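Local coordinates for protein rhamnogalacturonan endolyase YesW (Bacillus subtilis, PDB 2ZUX) that cleaves the rhamnogalacturonan backbone of plant cell-wall pectin by endo-type elimination, requiring calcium or manganese for activity, at residues Gly175-Gln180 / Ile556-Pro561; Ala114-Val119 / Lys498-Leu503; Asp420-Tyr425 / Trp475-Gly480; Glu429-Gly434 / Gly447-Thr452. All coordinates share one frame; numbering follows the deposited sequence.

Interaction 1: residues Gly175-Gln180 / Ile556-Pro561. With CA (calcium ion), chain D; RAM (alpha-L-rhamnopyranose), chain M.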
loop_
_atom_site.group_PDB
_atom_site.type_symbol
_atom_site.label_atom_id
_atom_site.label_comp_id
_atom_site.label_asym_id
_atom_site.label_seq_id
_atom_site.Cartn_x
_atom_site.Cartn_y
_atom_site.Cartn_z
ATOM N N GLY A 175 -12.704 12.323 -2.328
ATOM C CA GLY A 175 -11.441 13.057 -2.247
ATOM C C GLY A 175 -10.413 12.191 -1.542
ATOM O O GLY A 175 -10.764 11.206 -0.887
ATOM N N ALA A 176 -9.146 12.557 -1.673
ATOM C CA ALA A 176 -8.044 11.730 -1.173
ATOM C C ALA A 176 -8.147 11.402 0.313
ATOM O O ALA A 176 -7.730 10.319 0.741
ATOM C CB ALA A 176 -6.713 12.399 -1.473
ATOM N N HIS A 177 -8.676 12.336 1.098
ATOM C CA HIS A 177 -8.598 12.235 2.550
ATOM C C HIS A 177 -9.836 11.659 3.190
ATOM O O HIS A 177 -9.881 11.526 4.416
ATOM C CB HIS A 177 -8.233 13.599 3.129
ATOM C CG HIS A 177 -6.970 14.122 2.548
ATOM N ND1 HIS A 177 -5.743 13.545 2.808
ATOM C CD2 HIS A 177 -6.750 15.083 1.621
ATOM C CE1 HIS A 177 -4.815 14.168 2.103
ATOM N NE2 HIS A 177 -5.401 15.107 1.378
ATOM N N TYR A 178 -10.815 11.290 2.363
ATOM C CA TYR A 178 -12.083 10.767 2.865
ATOM C C TYR A 178 -12.039 9.230 2.996
ATOM O O TYR A 178 -11.548 8.727 4.000
ATOM C CB TYR A 178 -13.258 11.312 2.026
ATOM C CG TYR A 178 -13.422 12.822 2.169
ATOM C CD1 TYR A 178 -14.084 13.372 3.277
ATOM C CD2 TYR A 178 -12.872 13.695 1.225
ATOM C CE1 TYR A 178 -14.220 14.747 3.421
ATOM C CE2 TYR A 178 -13.002 15.082 1.358
ATOM C CZ TYR A 178 -13.672 15.585 2.466
ATOM O OH TYR A 178 -13.791 16.954 2.621
ATOM N N THR A 179 -12.492 8.482 1.990
ATOM C CA THR A 179 -12.516 7.018 2.085
ATOM C C THR A 179 -11.109 6.442 2.097
ATOM O O THR A 179 -10.305 6.712 1.196
ATOM C CB THR A 179 -13.305 6.396 0.918
ATOM O OG1 THR A 179 -14.661 6.861 0.972
ATOM C CG2 THR A 179 -13.304 4.880 0.991
ATOM N N GLN A 180 -10.846 5.635 3.129
ATOM C CA GLN A 180 -9.599 4.895 3.309
ATOM C C GLN A 180 -10.000 3.432 3.469
ATOM O O GLN A 180 -10.605 3.064 4.471
ATOM C CB GLN A 180 -8.856 5.407 4.552
ATOM C CG GLN A 180 -8.750 6.932 4.651
ATOM C CD GLN A 180 -8.142 7.592 3.421
ATOM O OE1 GLN A 180 -7.344 7.002 2.687
ATOM N NE2 GLN A 180 -8.520 8.846 3.198
ATOM N N ILE A 556 -4.064 4.819 1.159
ATOM C CA ILE A 556 -4.588 5.844 2.045
ATOM C C ILE A 556 -4.008 7.221 1.766
ATOM O O ILE A 556 -2.794 7.384 1.532
ATOM C CB ILE A 556 -4.516 5.476 3.536
ATOM C CG1 ILE A 556 -3.108 5.658 4.086
ATOM C CG2 ILE A 556 -5.079 4.071 3.774
ATOM C CD1 ILE A 556 -3.009 5.428 5.584
ATOM N N ALA A 557 -4.916 8.195 1.770
ATOM C CA ALA A 557 -4.578 9.606 1.605
ATOM C C ALA A 557 -3.460 9.774 0.570
ATOM O O ALA A 557 -3.653 9.389 -0.594
ATOM C CB ALA A 557 -4.256 10.248 2.957
ATOM N N TYR A 558 -2.319 10.352 0.934
ATOM C CA TYR A 558 -1.231 10.492 -0.029
ATOM C C TYR A 558 -0.357 9.249 -0.067
ATOM O O TYR A 558 0.586 9.094 0.715
ATOM C CB TYR A 558 -0.414 11.759 0.227
ATOM C CG TYR A 558 -1.185 13.058 0.013
ATOM C CD1 TYR A 558 -2.390 13.091 -0.697
ATOM C CD2 TYR A 558 -0.695 14.260 0.519
ATOM C CE1 TYR A 558 -3.078 14.298 -0.890
ATOM C CE2 TYR A 558 -1.383 15.461 0.330
ATOM C CZ TYR A 558 -2.581 15.459 -0.368
ATOM O OH TYR A 558 -3.294 16.619 -0.574
ATOM N N ASN A 559 -0.698 8.377 -1.018
ATOM C CA ASN A 559 -0.101 7.047 -1.164
ATOM C C ASN A 559 1.412 7.104 -1.028
ATOM O O ASN A 559 2.058 7.901 -1.716
ATOM C CB ASN A 559 -0.371 6.472 -2.567
ATOM C CG ASN A 559 -1.838 6.495 -2.984
ATOM O OD1 ASN A 559 -2.623 7.366 -2.595
ATOM N ND2 ASN A 559 -2.192 5.568 -3.865
ATOM N N GLN A 560 1.962 6.231 -0.179
ATOM C CA GLN A 560 3.407 6.084 0.006
ATOM C C GLN A 560 3.841 4.690 -0.419
ATOM O O GLN A 560 3.044 3.754 -0.351
ATOM C CB GLN A 560 3.784 6.297 1.474
ATOM C CG GLN A 560 3.481 7.696 1.984
ATOM C CD GLN A 560 4.269 8.764 1.269
ATOM O OE1 GLN A 560 5.498 8.799 1.341
ATOM N NE2 GLN A 560 3.566 9.643 0.566
ATOM N N PRO A 561 5.107 4.552 -0.858
ATOM C CA PRO A 561 5.608 3.253 -1.285
ATOM C C PRO A 561 5.840 2.296 -0.120
ATOM O O PRO A 561 6.048 2.738 1.015
ATOM C CB PRO A 561 6.946 3.598 -1.956
ATOM C CG PRO A 561 7.404 4.849 -1.259
ATOM C CD PRO A 561 6.132 5.613 -0.997
HETATM CA CA CA D . -4.876 7.829 -1.905
HETATM C C1 RAM M . -4.950 15.243 -4.643
HETATM C C2 RAM M . -3.628 15.905 -4.259
HETATM C C3 RAM M . -2.820 16.291 -5.504
HETATM C C4 RAM M . -3.662 17.126 -6.472
HETATM C C5 RAM M . -4.970 16.396 -6.784
HETATM C C6 RAM M . -5.877 17.274 -7.637
HETATM O O1 RAM M . -4.716 13.945 -5.140
HETATM O O2 RAM M . -3.929 17.049 -3.486
HETATM O O3 RAM M . -1.651 17.001 -5.143
HETATM O O4 RAM M . -2.916 17.398 -7.645
HETATM O O5 RAM M . -5.659 16.030 -5.590
HETATM O O HOH W 1 -6.981 8.128 -0.823
HETATM O O HOH W 2 -5.414 9.687 -3.166
#

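Interaction 2: residues Ala114-Val119 / Lys498-Leu503. With CA (calcium ion), chain D; RAM (alpha-L-rhamnopyranose), chain M.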
loop_
_atom_site.group_PDB
_atom_site.type_symbol
_atom_site.label_atom_id
_atom_site.label_comp_id
_atom_site.label_asym_id
_atom_site.label_seq_id
_atom_site.Cartn_x
_atom_site.Cartn_y
_atom_site.Cartn_z
ATOM N N ALA A 114 -10.317 5.440 -12.963
ATOM C CA ALA A 114 -9.796 4.424 -12.059
ATOM C C ALA A 114 -8.735 5.082 -11.179
ATOM O O ALA A 114 -7.923 5.863 -11.664
ATOM C CB ALA A 114 -9.214 3.290 -12.851
ATOM N N ASN A 115 -8.756 4.796 -9.881
ATOM C CA ASN A 115 -7.887 5.503 -8.947
ATOM C C ASN A 115 -7.133 4.472 -8.091
ATOM O O ASN A 115 -6.662 3.465 -8.632
ATOM C CB ASN A 115 -8.731 6.517 -8.155
ATOM C CG ASN A 115 -7.900 7.608 -7.496
ATOM O OD1 ASN A 115 -7.535 8.628 -8.123
ATOM N ND2 ASN A 115 -7.653 7.441 -6.220
ATOM N N ASP A 116 -7.020 4.694 -6.780
ATOM C CA ASP A 116 -6.241 3.824 -5.896
ATOM C C ASP A 116 -6.822 2.427 -5.839
ATOM O O ASP A 116 -8.044 2.254 -5.814
ATOM C CB ASP A 116 -6.250 4.375 -4.471
ATOM C CG ASP A 116 -5.656 5.761 -4.352
ATOM O OD1 ASP A 116 -4.751 6.122 -5.131
ATOM O OD2 ASP A 116 -6.085 6.465 -3.407
ATOM N N ALA A 117 -5.940 1.439 -5.740
ATOM C CA ALA A 117 -6.362 0.065 -5.520
ATOM C C ALA A 117 -5.698 -0.553 -4.297
ATOM O O ALA A 117 -4.734 -0.018 -3.736
ATOM C CB ALA A 117 -6.114 -0.807 -6.766
ATOM N N SER A 118 -6.243 -1.698 -3.902
ATOM C CA SER A 118 -5.599 -2.590 -2.960
ATOM C C SER A 118 -5.762 -4.007 -3.487
ATOM O O SER A 118 -6.364 -4.209 -4.553
ATOM C CB SER A 118 -6.226 -2.449 -1.576
ATOM O OG SER A 118 -5.508 -3.202 -0.622
ATOM N N VAL A 119 -5.197 -4.976 -2.772
ATOM C CA VAL A 119 -5.387 -6.386 -3.118
ATOM C C VAL A 119 -5.796 -7.212 -1.913
ATOM O O VAL A 119 -5.442 -6.909 -0.769
ATOM C CB VAL A 119 -4.130 -7.031 -3.746
ATOM C CG1 VAL A 119 -3.944 -6.581 -5.191
ATOM C CG2 VAL A 119 -2.902 -6.761 -2.898
ATOM N N LYS A 498 0.458 14.180 -7.437
ATOM C CA LYS A 498 1.001 13.021 -6.726
ATOM C C LYS A 498 1.469 11.926 -7.681
ATOM O O LYS A 498 2.420 11.201 -7.371
ATOM C CB LYS A 498 0.000 12.471 -5.710
ATOM C CG LYS A 498 -0.410 13.478 -4.638
ATOM C CD LYS A 498 0.758 13.883 -3.721
ATOM C CE LYS A 498 0.330 14.975 -2.768
ATOM N NZ LYS A 498 1.468 15.384 -1.890
ATOM N N ALA A 499 0.813 11.812 -8.841
ATOM C CA ALA A 499 1.256 10.922 -9.929
ATOM C C ALA A 499 1.570 9.501 -9.442
ATOM O O ALA A 499 2.660 8.967 -9.674
ATOM C CB ALA A 499 2.451 11.542 -10.675
ATOM N N THR A 500 0.586 8.896 -8.781
ATOM C CA THR A 500 0.744 7.578 -8.189
ATOM C C THR A 500 0.165 6.477 -9.077
ATOM O O THR A 500 -0.828 6.698 -9.776
ATOM C CB THR A 500 0.061 7.514 -6.805
ATOM O OG1 THR A 500 -1.314 7.911 -6.924
ATOM C CG2 THR A 500 0.777 8.425 -5.811
ATOM N N PRO A 501 0.756 5.274 -9.024
ATOM C CA PRO A 501 0.161 4.171 -9.755
ATOM C C PRO A 501 -1.105 3.713 -9.035
ATOM O O PRO A 501 -1.246 3.936 -7.826
ATOM C CB PRO A 501 1.238 3.089 -9.672
ATOM C CG PRO A 501 1.911 3.347 -8.365
ATOM C CD PRO A 501 1.950 4.855 -8.261
ATOM N N THR A 502 -2.008 3.065 -9.753
ATOM C CA THR A 502 -3.149 2.444 -9.100
ATOM C C THR A 502 -2.677 1.511 -7.977
ATOM O O THR A 502 -3.263 1.519 -6.894
ATOM C CB THR A 502 -4.088 1.787 -10.148
ATOM O OG1 THR A 502 -4.931 2.814 -10.693
ATOM C CG2 THR A 502 -4.979 0.722 -9.555
ATOM N N LEU A 503 -1.597 0.764 -8.204
ATOM C CA LEU A 503 -0.996 -0.036 -7.138
ATOM C C LEU A 503 0.401 -0.446 -7.537
ATOM O O LEU A 503 0.643 -0.736 -8.708
ATOM C CB LEU A 503 -1.827 -1.293 -6.837
ATOM C CG LEU A 503 -1.398 -2.158 -5.641
ATOM C CD1 LEU A 503 -1.489 -1.401 -4.319
ATOM C CD2 LEU A 503 -2.204 -3.445 -5.600
HETATM CA CA CA D . -4.876 7.829 -1.905
HETATM C C1 RAM M . -4.950 15.243 -4.643
HETATM C C2 RAM M . -3.628 15.905 -4.259
HETATM C C3 RAM M . -2.820 16.291 -5.504
HETATM C C4 RAM M . -3.662 17.126 -6.472
HETATM C C5 RAM M . -4.970 16.396 -6.784
HETATM C C6 RAM M . -5.877 17.274 -7.637
HETATM O O1 RAM M . -4.716 13.945 -5.140
HETATM O O2 RAM M . -3.929 17.049 -3.486
HETATM O O3 RAM M . -1.651 17.001 -5.143
HETATM O O4 RAM M . -2.916 17.398 -7.645
HETATM O O5 RAM M . -5.659 16.030 -5.590
HETATM O O HOH W 3 -3.167 5.828 -7.337
HETATM O O HOH W 4 -3.299 2.473 -3.834
HETATM O O HOH W 2 -5.414 9.687 -3.166
HETATM O O HOH W 1 -6.981 8.128 -0.823
#

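Interaction 3: residues Asp420-Tyr425 / Trp475-Gly480. With CA (calcium ion), chain I.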
loop_
_atom_site.group_PDB
_atom_site.type_symbol
_atom_site.label_atom_id
_atom_site.label_comp_id
_atom_site.label_asym_id
_atom_site.label_seq_id
_atom_site.Cartn_x
_atom_site.Cartn_y
_atom_site.Cartn_z
ATOM N N ASP A 420 17.720 2.259 -1.201
ATOM C CA ASP A 420 19.124 1.972 -1.460
ATOM C C ASP A 420 19.380 2.179 -2.946
ATOM O O ASP A 420 19.049 1.311 -3.769
ATOM C CB ASP A 420 19.489 0.539 -1.064
ATOM C CG ASP A 420 20.983 0.283 -1.155
ATOM O OD1 ASP A 420 21.735 1.242 -1.433
ATOM O OD2 ASP A 420 21.415 -0.870 -0.936
ATOM N N ILE A 421 19.954 3.335 -3.280
ATOM C CA ILE A 421 20.251 3.679 -4.669
ATOM C C ILE A 421 21.749 3.806 -4.940
ATOM O O ILE A 421 22.161 3.899 -6.097
ATOM C CB ILE A 421 19.521 4.974 -5.106
ATOM C CG1 ILE A 421 20.076 6.218 -4.392
ATOM C CG2 ILE A 421 18.012 4.824 -4.875
ATOM C CD1 ILE A 421 19.473 7.514 -4.885
ATOM N N ASP A 422 22.554 3.801 -3.881
ATOM C CA ASP A 422 23.988 4.028 -3.999
ATOM C C ASP A 422 24.697 2.981 -3.151
ATOM O O ASP A 422 24.600 3.011 -1.931
ATOM C CB ASP A 422 24.322 5.445 -3.521
ATOM C CG ASP A 422 25.758 5.847 -3.804
ATOM O OD1 ASP A 422 26.640 4.959 -3.893
ATOM O OD2 ASP A 422 25.989 7.069 -3.926
ATOM N N PRO A 423 25.404 2.033 -3.788
ATOM C CA PRO A 423 26.026 0.956 -3.018
ATOM C C PRO A 423 27.307 1.384 -2.292
ATOM O O PRO A 423 27.866 0.597 -1.520
ATOM C CB PRO A 423 26.344 -0.093 -4.091
ATOM C CG PRO A 423 26.593 0.704 -5.315
ATOM C CD PRO A 423 25.660 1.897 -5.233
ATOM N N ARG A 424 27.755 2.613 -2.525
ATOM C CA ARG A 424 28.971 3.105 -1.874
ATOM C C ARG A 424 28.694 3.519 -0.433
ATOM O O ARG A 424 29.620 3.683 0.361
ATOM C CB ARG A 424 29.574 4.266 -2.657
ATOM C CG ARG A 424 29.876 3.943 -4.113
ATOM C CD ARG A 424 30.241 5.194 -4.885
ATOM N NE ARG A 424 29.172 6.187 -4.820
ATOM C CZ ARG A 424 29.298 7.454 -5.194
ATOM N NH1 ARG A 424 30.453 7.897 -5.684
ATOM N NH2 ARG A 424 28.268 8.285 -5.079
ATOM N N TYR A 425 27.417 3.691 -0.095
ATOM C CA TYR A 425 27.025 4.009 1.271
ATOM C C TYR A 425 26.111 2.902 1.768
ATOM O O TYR A 425 25.040 2.678 1.192
ATOM C CB TYR A 425 26.309 5.357 1.328
ATOM C CG TYR A 425 27.187 6.526 0.944
ATOM C CD1 TYR A 425 27.843 7.277 1.921
ATOM C CD2 TYR A 425 27.361 6.879 -0.393
ATOM C CE1 TYR A 425 28.649 8.357 1.573
ATOM C CE2 TYR A 425 28.159 7.958 -0.750
ATOM C CZ TYR A 425 28.798 8.685 0.238
ATOM O OH TYR A 425 29.591 9.757 -0.121
ATOM N N TRP A 475 18.717 5.253 -10.804
ATOM C CA TRP A 475 19.730 6.229 -10.437
ATOM C C TRP A 475 21.120 5.744 -10.817
ATOM O O TRP A 475 21.566 4.685 -10.377
ATOM C CB TRP A 475 19.652 6.479 -8.937
ATOM C CG TRP A 475 20.635 7.458 -8.350
ATOM C CD1 TRP A 475 21.630 7.162 -7.461
ATOM C CD2 TRP A 475 20.693 8.881 -8.559
ATOM N NE1 TRP A 475 22.299 8.306 -7.099
ATOM C CE2 TRP A 475 21.751 9.375 -7.762
ATOM C CE3 TRP A 475 19.960 9.785 -9.344
ATOM C CZ2 TRP A 475 22.095 10.728 -7.723
ATOM C CZ3 TRP A 475 20.311 11.141 -9.302
ATOM C CH2 TRP A 475 21.366 11.594 -8.490
ATOM N N ASP A 476 21.795 6.533 -11.649
ATOM C CA ASP A 476 23.190 6.291 -11.991
ATOM C C ASP A 476 23.992 6.975 -10.890
ATOM O O ASP A 476 24.181 8.194 -10.917
ATOM C CB ASP A 476 23.480 6.883 -13.377
ATOM C CG ASP A 476 24.946 6.778 -13.789
ATOM O OD1 ASP A 476 25.828 6.555 -12.936
ATOM O OD2 ASP A 476 25.207 6.945 -14.994
ATOM N N TYR A 477 24.428 6.193 -9.903
ATOM C CA TYR A 477 25.036 6.757 -8.693
ATOM C C TYR A 477 26.434 7.324 -8.929
ATOM O O TYR A 477 26.846 8.256 -8.242
ATOM C CB TYR A 477 25.054 5.741 -7.545
ATOM C CG TYR A 477 25.866 4.496 -7.826
ATOM C CD1 TYR A 477 27.231 4.448 -7.528
ATOM C CD2 TYR A 477 25.269 3.361 -8.375
ATOM C CE1 TYR A 477 27.981 3.304 -7.778
ATOM C CE2 TYR A 477 26.013 2.216 -8.635
ATOM C CZ TYR A 477 27.369 2.197 -8.337
ATOM O OH TYR A 477 28.109 1.062 -8.578
ATOM N N GLN A 478 27.151 6.764 -9.899
ATOM C CA GLN A 478 28.499 7.238 -10.217
ATOM C C GLN A 478 28.453 8.622 -10.853
ATOM O O GLN A 478 29.267 9.489 -10.527
ATOM C CB GLN A 478 29.220 6.249 -11.134
ATOM C CG GLN A 478 29.693 4.993 -10.420
ATOM C CD GLN A 478 30.010 3.847 -11.362
ATOM O OE1 GLN A 478 29.593 3.842 -12.523
ATOM N NE2 GLN A 478 30.743 2.860 -10.861
ATOM N N ASN A 479 27.479 8.829 -11.734
ATOM C CA ASN A 479 27.356 10.077 -12.479
ATOM C C ASN A 479 26.306 11.041 -11.910
ATOM O O ASN A 479 26.203 12.186 -12.349
ATOM C CB ASN A 479 27.110 9.777 -13.962
ATOM C CG ASN A 479 28.173 8.848 -14.552
ATOM O OD1 ASN A 479 27.859 7.776 -15.069
ATOM N ND2 ASN A 479 29.437 9.250 -14.453
ATOM N N GLY A 480 25.533 10.569 -10.933
ATOM C CA GLY A 480 24.589 11.419 -10.207
ATOM C C GLY A 480 23.420 11.901 -11.041
ATOM O O GLY A 480 23.021 13.063 -10.949
HETATM CA CA CA I . 23.185 2.461 -0.118
HETATM O O HOH W 5 23.820 0.165 0.046
HETATM O O HOH W 6 21.017 2.901 -8.399
HETATM O O HOH W 7 24.637 8.728 -5.510
#

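Interaction 4: residues Glu429-Gly434 / Gly447-Thr452. With CA (calcium ion), chain I.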
loop_
_atom_site.group_PDB
_atom_site.type_symbol
_atom_site.label_atom_id
_atom_site.label_comp_id
_atom_site.label_asym_id
_atom_site.label_seq_id
_atom_site.Cartn_x
_atom_site.Cartn_y
_atom_site.Cartn_z
ATOM N N GLU A 429 19.697 5.184 1.146
ATOM C CA GLU A 429 19.825 6.625 1.017
ATOM C C GLU A 429 18.460 7.276 1.203
ATOM O O GLU A 429 17.413 6.620 1.081
ATOM C CB GLU A 429 20.376 6.971 -0.371
ATOM C CG GLU A 429 21.870 6.659 -0.554
ATOM C CD GLU A 429 22.209 5.177 -0.450
ATOM O OE1 GLU A 429 21.652 4.362 -1.227
ATOM O OE2 GLU A 429 23.053 4.813 0.404
ATOM N N VAL A 430 18.469 8.563 1.521
ATOM C CA VAL A 430 17.234 9.322 1.631
ATOM C C VAL A 430 17.427 10.642 0.909
ATOM O O VAL A 430 18.549 11.150 0.811
ATOM C CB VAL A 430 16.790 9.554 3.104
ATOM C CG1 VAL A 430 16.563 8.222 3.826
ATOM C CG2 VAL A 430 17.800 10.403 3.849
ATOM N N TRP A 431 16.349 11.179 0.360
ATOM C CA TRP A 431 16.437 12.479 -0.286
ATOM C C TRP A 431 15.195 13.312 -0.120
ATOM O O TRP A 431 14.085 12.793 -0.041
ATOM C CB TRP A 431 16.840 12.388 -1.765
ATOM C CG TRP A 431 15.911 11.691 -2.757
ATOM C CD1 TRP A 431 15.043 12.296 -3.626
ATOM C CD2 TRP A 431 15.850 10.290 -3.043
ATOM N NE1 TRP A 431 14.428 11.358 -4.415
ATOM C CE2 TRP A 431 14.908 10.117 -4.085
ATOM C CE3 TRP A 431 16.498 9.163 -2.521
ATOM C CZ2 TRP A 431 14.588 8.862 -4.606
ATOM C CZ3 TRP A 431 16.181 7.913 -3.036
ATOM C CH2 TRP A 431 15.236 7.773 -4.074
ATOM N N ALA A 432 15.409 14.623 -0.059
ATOM C CA ALA A 432 14.346 15.600 0.108
ATOM C C ALA A 432 14.943 16.983 -0.032
ATOM O O ALA A 432 16.133 17.189 0.247
ATOM C CB ALA A 432 13.708 15.456 1.479
ATOM N N ASN A 433 14.110 17.933 -0.452
ATOM C CA ASN A 433 14.508 19.346 -0.561
ATOM C C ASN A 433 15.783 19.533 -1.391
ATOM O O ASN A 433 16.592 20.410 -1.100
ATOM C CB ASN A 433 14.642 19.986 0.836
ATOM C CG ASN A 433 14.563 21.512 0.800
ATOM O OD1 ASN A 433 13.820 22.090 0.013
ATOM N ND2 ASN A 433 15.328 22.159 1.664
ATOM N N GLY A 434 15.948 18.697 -2.418
ATOM C CA GLY A 434 17.025 18.880 -3.387
ATOM C C GLY A 434 18.385 18.312 -3.013
ATOM O O GLY A 434 19.358 18.526 -3.736
ATOM N N GLY A 447 23.360 16.375 -6.611
ATOM C CA GLY A 447 22.050 16.122 -7.216
ATOM C C GLY A 447 21.099 15.304 -6.358
ATOM O O GLY A 447 21.447 14.870 -5.256
ATOM N N VAL A 448 19.878 15.134 -6.862
ATOM C CA VAL A 448 18.934 14.138 -6.354
ATOM C C VAL A 448 18.339 13.408 -7.545
ATOM O O VAL A 448 18.350 13.921 -8.674
ATOM C CB VAL A 448 17.748 14.731 -5.527
ATOM C CG1 VAL A 448 18.188 15.091 -4.145
ATOM C CG2 VAL A 448 17.083 15.912 -6.250
ATOM N N PRO A 449 17.800 12.206 -7.306
ATOM C CA PRO A 449 17.009 11.540 -8.339
ATOM C C PRO A 449 15.897 12.442 -8.886
ATOM O O PRO A 449 15.412 13.339 -8.187
ATOM C CB PRO A 449 16.428 10.332 -7.601
ATOM C CG PRO A 449 17.482 10.023 -6.569
ATOM C CD PRO A 449 17.920 11.379 -6.089
ATOM N N SER A 450 15.501 12.198 -10.129
ATOM C CA SER A 450 14.534 13.050 -10.816
ATOM C C SER A 450 13.098 12.918 -10.313
ATOM O O SER A 450 12.212 13.641 -10.770
ATOM C CB SER A 450 14.569 12.754 -12.307
ATOM O OG SER A 450 14.190 11.416 -12.536
ATOM N N SER A 451 12.858 11.979 -9.397
ATOM C CA SER A 451 11.561 11.848 -8.743
ATOM C C SER A 451 11.764 11.681 -7.250
ATOM O O SER A 451 12.825 11.230 -6.807
ATOM C CB SER A 451 10.772 10.661 -9.292
ATOM O OG SER A 451 11.410 9.418 -9.034
ATOM N N THR A 452 10.739 12.052 -6.492
ATOM C CA THR A 452 10.704 11.860 -5.050
ATOM C C THR A 452 9.302 11.378 -4.693
ATOM O O THR A 452 8.510 12.088 -4.060
ATOM C CB THR A 452 11.089 13.155 -4.302
ATOM O OG1 THR A 452 12.274 13.690 -4.901
ATOM C CG2 THR A 452 11.373 12.883 -2.828
HETATM CA CA CA I . 23.185 2.461 -0.118
HETATM O O HOH W 5 23.820 0.165 0.046
#

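Interaction 1: residues Gly175-Gln180 / Ile556-Pro561
His177, Gln180 and Ala557 bury the most surface where the loop 175-180 meets the loop 556-561. The imidazole of His177 sets its CE1-NE2 edge against one face of the Tyr558 ring, an offset edge-to-face pair with centroids 4.7 Å apart and planes at 63°. CG lies beside the backbone N of His177 (chi1 -56°), which swings the ring out to Tyr558, and on the way ND1 passes 3.6 Å from Ala557 CB. Gln180 meets the backbone instead. Its chain bends at chi2 (-54°), and Gln180 OE1 accepts from Ala557 N at 2.9 Å, the donor standing well above the plane of the carbonyl. At the other end of the same amide, Gln180 NE2 donates to Ala176 O at 3.0 Å, almost straight and in the amide plane, so both ends hold the group's rotation. Ala176 O also receives a CA-H...O contact from Ala557 CA and a proton from a water that binds calcium. That calcium is bound by Ala557 O and Asn559 OD1, each at 2.4 Å, and by Asp116 and Asn555. Tyr558, a substrate-binding residue, brings OH to 3.0 Å from rhamnose O2, while His326 packs on the Tyr558 ring. The grip on Ala557 N, just ahead of the carbonyl that binds the metal, and the histidine edge on Tyr558 are consistent with a second shell that positions both residues.

Interaction 2: residues Ala114-Val119 / Lys498-Leu503
Thr502 turns CG2 anti to its N and OG1 beside it (chi1 -82°), which carries OG1 to 2.8 Å from Asn115 O and CG2 to a tight 3.4 Å from Ala117 CB. This joins strand 109-120 of one sheet of the beta-propeller domain to the loop leading into strand 503-505 of another. The backbone is tied by Ala117 N, which donates to Thr502 O at 2.9 Å. Thr502 and Leu503 form a classic beta bulge opposite Val516. A water bridges Asp116 OD1, Thr500 OG1 and Pro501 O, while Asp116 OD2 binds calcium at 2.4 Å and accepts from Lys133. At the far end of the loop, Lys498 lays its aliphatic chain beside rhamnose, CE 3.7 Å from O3, and makes a cation-pi contact with Tyr558. With an alanine here, the sugar is likely to lose this flank and the Tyr558 ring its cation. Leu503 holds CG anti to its N (chi1 -174°), and its CD2 methyl meets Val119 CG1 at 3.6 Å.

Interaction 3: residues Asp420-Tyr425 / Trp475-Gly480
Pro423 and the Tyr477 ring come from opposite directions, and the proline CD sits over the ring centre, 3.3 Å from the centroid and 8° off the normal, a CH-pi contact. Tyr477 holds CG between its backbone N and carbonyl carbon (chi1 62°), which turns the ring against Pro423. Ile421 makes a second CH-pi contact: its CD1 lies over one face of Trp475, 3.6 Å from the centre of the five-membered ring. Asp422 crosses Tyr477 at about a right angle, OD1 3.7 Å from CD1. Arg424 grips the Asp422 carboxylate side-on, NE to OD1 at 3.0 Å and NH2 to OD2 at 2.8 Å, both on syn lone pairs and in the guanidinium plane, while Arg424 N closes an Asx turn on OD1. A water links Asp422 OD2 to Trp475 NE1. Were Asp422 an alanine, the guanidinium would probably be left without its anion and free to turn, and that water without an acceptor. Asp420, Asp422, Tyr425, Gly427 and Glu429 bind calcium. The metal-binding loop, between strands 416-419 and 429-432, thus packs on the end of strand 471-476, with Gln466 of strand 465-468 and Leu436 of strand 435-437 touching both Ile421 and Trp475.

Interaction 4: residues Glu429-Gly434 / Gly447-Thr452
Strand 429-432 runs extended until Asn433 and Gly434 turn it with positive phi, and the loop 447-452 passes beside that end, Gly434 and Val448 having their CA atoms 5.9 Å apart. Trp431 carries most of the contact. Its CG is flanked by N and C of its own main chain (chi1 64°), which points the indole at the loop. Pro449 lies over one face of that indole: CD sits 3.7 Å from the centroid of the five-membered ring of Trp431 and 2° off its normal, a CH-pi contact. At the edge of the indole Trp431 NE1 donates to Ser451 O at 2.9 Å, with the acceptor lying close to the ring plane, so the CH-pi contact and the bond together fix how the ring is turned. Strand 429-432 is the middle strand of a three-stranded antiparallel sheet of the beta-propeller domain, and the loop leads on to strand 454-456 of the next sheet in the chain. Thr452 slides past the indole in the opposite direction, with OG1 3.2 Å from Trp431 NE1; its backbone O accepts from Arg415, a substrate-binding residue. Val448 reaches both ways, its CG1 meeting Trp431 CB at 3.8 Å and Gly434 C at 3.4 Å. At the start of the strand, Glu429 binds calcium through both carboxylate oxygens, OE2 at 2.4 Å and OE1 at the longer 2.7 Å.

In the fold
From the N terminus, strand 109-120 comes first and closes back on 498-503 in interaction 2. Loop 175-180 follows and reaches 556-561 in interaction 1, so these two long loops cross. They meet at one calcium and one rhamnose, where Asn559 ND2 probably bonds Asp116 OD1, drawing early and late parts of the propeller chain together. Interaction 3 (420-425 with 475-480) is nested inside both, and interaction 4 (429-434 with 447-452) lies inside interaction 3. This second pair shares another calcium: Glu429 OE1 probably accepts from Ile421 N and Asp422 N, and Trp475 packs on Pro449. Together they tie the three-stranded sheet within 416-437 to the following sheet, within 454-487, and to the loop between them.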